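Local coordinates for protein 3,6-diketocamphane 1,6 monooxygenase (Pseudomonas putida, PDB 4UWM) that uses reduced FMN and molecular oxygen to turn a camphor-derived diketone into its lactone, a Baeyer-Villiger step in the bacterial breakdown of (-)-camphor, at residues A[254-259]-A[345-350]. Sequence-based numbering, arbitrary orientation. Where two conformers were deposited one is given.
Sequences AVSHTV and QVEAHD. With PGE (triethylene glycol), chain G.
Ser256 and Glu347 join two neighbouring parallel strands of the TIM barrel near the FMN pocket. In the conformer given, Ser256 OG, anti to its own N (chi1 170°), donates to Glu347 OE2 at 2.6 Å, arriving from above the carboxylate plane. The other oxygen, OE1, hydrogen-bonds with ND1 of the FMN-binding His10. Between the strands the backbones are tightly laced: Gln345 N gives a nearly straight bond to Val255 O (2.8 Å), His257 N reaches Gln345 O, and Glu347 N reaches His257 O (3.2 Å). On the side facing helix 356-369, Val259 crosses Val346 at about a right angle, CB to CG1 4.0 Å. The contact loosens toward Thr258 and His349, with a water bridging Val259 N and Glu347 O. There a triethylene glycol, probably from the crystallisation liquor, lies between the segments: its O1 hydrogen-bonds both Thr258 OG1 (2.7 Å) and, in the ring plane, His349 NE2 (2.9 Å). An alanine in place of Glu347 would probably leave Ser256 OG and His10 ND1 without the carboxylate they share and the imidazole freer to turn. The buried carboxylate is thus placed as a second-shell group, consistent with holding the FMN-binding His10 in orientation.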
ATOM      1  N   ALA A 254      -0.021  -1.475  25.679  1.00 26.25           N
ATOM      2  CA  ALA A 254       1.078  -2.222  25.061  1.00 25.26           C
ATOM      3  C   ALA A 254       2.389  -1.534  25.378  1.00 23.45           C
ATOM      4  O   ALA A 254       2.494  -0.307  25.304  1.00 24.55           O
ATOM      5  CB  ALA A 254       0.873  -2.345  23.548  1.00 29.66           C
ATOM      6  N   VAL A 255       3.379  -2.322  25.781  1.00 26.44           N
ATOM      7  CA  VAL A 255       4.657  -1.769  26.214  1.00 25.67           C
ATOM      8  C   VAL A 255       5.766  -2.466  25.451  1.00 25.11           C
ATOM      9  O   VAL A 255       5.867  -3.697  25.472  1.00 28.14           O
ATOM     10  CB  VAL A 255       4.897  -1.925  27.741  1.00 28.94           C
ATOM     11  CG1 VAL A 255       6.235  -1.285  28.135  1.00 29.06           C
ATOM     12  CG2 VAL A 255       3.772  -1.278  28.529  1.00 31.71           C
ATOM     13  N   SER A 256       6.594  -1.666  24.782  1.00 24.22           N
ATOM     14  CA  SER A 256       7.681  -2.169  23.949  0.50 25.41           C
ATOM     15  C   SER A 256       8.965  -2.353  24.766  1.00 24.99           C
ATOM     16  O   SER A 256       9.380  -1.432  25.477  1.00 30.31           O
ATOM     17  CB  SER A 256       7.911  -1.209  22.776  0.50 24.28           C
ATOM     18  OG  SER A 256       9.098  -1.517  22.074  0.50 29.04           O
ATOM     19  N   HIS A 257       9.574  -3.524  24.648  1.00 27.08           N
ATOM     20  CA  HIS A 257      10.795  -3.887  25.359  1.00 30.35           C
ATOM     21  C   HIS A 257      11.727  -4.569  24.375  1.00 28.71           C
ATOM     22  O   HIS A 257      11.268  -5.215  23.420  1.00 28.51           O
ATOM     23  CB  HIS A 257      10.506  -4.921  26.465  1.00 31.23           C
ATOM     24  CG  HIS A 257       9.804  -4.374  27.668  1.00 34.96           C
ATOM     25  ND1 HIS A 257      10.477  -3.785  28.718  1.00 36.82           N
ATOM     26  CD2 HIS A 257       8.494  -4.360  28.005  1.00 40.21           C
ATOM     27  CE1 HIS A 257       9.606  -3.415  29.642  1.00 44.07           C
ATOM     28  NE2 HIS A 257       8.396  -3.758  29.236  1.00 38.51           N
ATOM     29  N   THR A 258      13.026  -4.458  24.637  1.00 26.46           N
ATOM     30  CA  THR A 258      14.023  -5.305  23.992  1.00 27.03           C
ATOM     31  C   THR A 258      14.058  -6.619  24.785  1.00 34.62           C
ATOM     32  O   THR A 258      14.276  -6.606  26.002  1.00 30.89           O
ATOM     33  CB  THR A 258      15.391  -4.612  23.991  1.00 27.62           C
ATOM     34  OG1 THR A 258      15.277  -3.354  23.316  1.00 27.58           O
ATOM     35  CG2 THR A 258      16.458  -5.483  23.319  1.00 25.80           C
ATOM     36  N   VAL A 259      13.791  -7.731  24.100  1.00 29.75           N
ATOM     37  CA  VAL A 259      13.514  -9.018  24.734  1.00 31.33           C
ATOM     38  C   VAL A 259      14.233 -10.115  23.975  1.00 34.32           C
ATOM     39  O   VAL A 259      14.089 -10.238  22.762  1.00 32.47           O
ATOM     40  CB  VAL A 259      12.000  -9.363  24.755  1.00 30.18           C
ATOM     41  CG1 VAL A 259      11.739 -10.628  25.559  1.00 34.34           C
ATOM     42  CG2 VAL A 259      11.185  -8.229  25.329  1.00 31.34           C
ATOM     43  N   GLN A 345       5.396  -5.916  23.837  1.00 24.21           N
ATOM     44  CA  GLN A 345       5.623  -5.670  22.419  1.00 24.03           C
ATOM     45  C   GLN A 345       7.102  -5.830  22.153  1.00 20.68           C
ATOM     46  O   GLN A 345       7.889  -4.947  22.458  1.00 25.62           O
ATOM     47  CB  GLN A 345       5.101  -4.278  21.997  1.00 23.85           C
ATOM     48  CG  GLN A 345       4.585  -4.210  20.556  1.00 31.94           C
ATOM     49  CD  GLN A 345       3.203  -4.844  20.371  1.00 32.55           C
ATOM     50  OE1 GLN A 345       2.302  -4.655  21.194  1.00 29.06           O
ATOM     51  NE2 GLN A 345       3.023  -5.573  19.267  1.00 25.71           N
ATOM     52  N   VAL A 346       7.470  -6.966  21.575  1.00 19.68           N
ATOM     53  CA  VAL A 346       8.880  -7.293  21.365  1.00 20.80           C
ATOM     54  C   VAL A 346       9.488  -6.610  20.139  1.00 22.50           C
ATOM     55  O   VAL A 346       8.983  -6.766  19.027  1.00 25.65           O
ATOM     56  CB  VAL A 346       9.076  -8.821  21.272  1.00 23.29           C
ATOM     57  CG1 VAL A 346      10.549  -9.164  21.080  1.00 25.56           C
ATOM     58  CG2 VAL A 346       8.508  -9.483  22.526  1.00 23.14           C
ATOM     59  N   GLU A 347      10.573  -5.872  20.347  1.00 22.45           N
ATOM     60  CA  GLU A 347      11.262  -5.164  19.263  1.00 23.78           C
ATOM     61  C   GLU A 347      11.968  -6.140  18.334  1.00 30.07           C
ATOM     62  O   GLU A 347      12.810  -6.930  18.776  1.00 28.05           O
ATOM     63  CB  GLU A 347      12.284  -4.176  19.821  1.00 25.45           C
ATOM     64  CG  GLU A 347      11.718  -2.947  20.522  1.00 36.63           C
ATOM     65  CD  GLU A 347      11.213  -1.855  19.574  1.00 36.76           C
ATOM     66  OE1 GLU A 347      11.380  -1.974  18.326  1.00 33.51           O
ATOM     67  OE2 GLU A 347      10.636  -0.876  20.094  1.00 43.42           O
ATOM     68  N   ALA A 348      11.630  -6.089  17.044  1.00 25.87           N
ATOM     69  CA  ALA A 348      12.248  -6.978  16.067  1.00 23.94           C
ATOM     70  C   ALA A 348      13.580  -6.407  15.607  1.00 29.55           C
ATOM     71  O   ALA A 348      13.697  -5.201  15.338  1.00 30.49           O
ATOM     72  CB  ALA A 348      11.319  -7.226  14.879  1.00 21.89           C
ATOM     73  N   HIS A 349      14.602  -7.261  15.544  1.00 24.04           N
ATOM     74  CA  HIS A 349      15.902  -6.819  15.051  1.00 21.30           C
ATOM     75  C   HIS A 349      16.337  -7.544  13.777  1.00 18.43           C
ATOM     76  O   HIS A 349      15.685  -8.477  13.347  1.00 20.69           O
ATOM     77  CB  HIS A 349      16.949  -6.903  16.165  1.00 19.96           C
ATOM     78  CG  HIS A 349      16.930  -5.706  17.048  1.00 15.98           C
ATOM     79  ND1 HIS A 349      17.633  -4.560  16.754  1.00 17.52           N
ATOM     80  CD2 HIS A 349      16.210  -5.434  18.159  1.00 16.11           C
ATOM     81  CE1 HIS A 349      17.396  -3.651  17.683  1.00 14.95           C
ATOM     82  NE2 HIS A 349      16.547  -4.163  18.555  1.00 16.30           N
ATOM     83  N   ASP A 350      17.427  -7.099  13.167  1.00 18.13           N
ATOM     84  CA  ASP A 350      17.813  -7.617  11.862  1.00 17.05           C
ATOM     85  C   ASP A 350      18.492  -8.994  11.974  1.00 23.93           C
ATOM     86  O   ASP A 350      19.725  -9.084  11.977  1.00 23.00           O
ATOM     87  CB  ASP A 350      18.718  -6.624  11.128  1.00 18.95           C
ATOM     88  CG  ASP A 350      18.971  -7.017   9.683  1.00 15.73           C
ATOM     89  OD1 ASP A 350      18.664  -8.148   9.295  1.00 19.01           O
ATOM     90  OD2 ASP A 350      19.483  -6.180   8.941  1.00 19.02           O
TER
HETATM   91  C1  PGE G 404      15.371  -1.452  20.053  1.00 31.16           C
HETATM   92  O1  PGE G 404      15.173  -2.731  20.664  1.00 27.81           O
HETATM   93  C2  PGE G 404      14.628  -0.323  20.783  1.00 40.67           C
HETATM   94  O2  PGE G 404      13.667  -0.804  21.735  1.00 38.91           O
HETATM   95  C3  PGE G 404      13.254   0.236  22.622  1.00 32.72           C
HETATM   96  C4  PGE G 404      12.561  -0.421  23.805  1.00 36.79           C
HETATM   97  O4  PGE G 404      14.087  -2.727  26.589  1.00 33.80           O
HETATM   98  C6  PGE G 404      14.831  -1.508  26.448  1.00 31.60           C
HETATM   99  C5  PGE G 404      14.060  -0.508  25.605  1.00 34.50           C
HETATM  100  O3  PGE G 404      13.537  -1.200  24.479  1.00 40.12           O
HETATM  101  O   HOH W   1      14.077  -7.658  21.330  1.00 26.13           O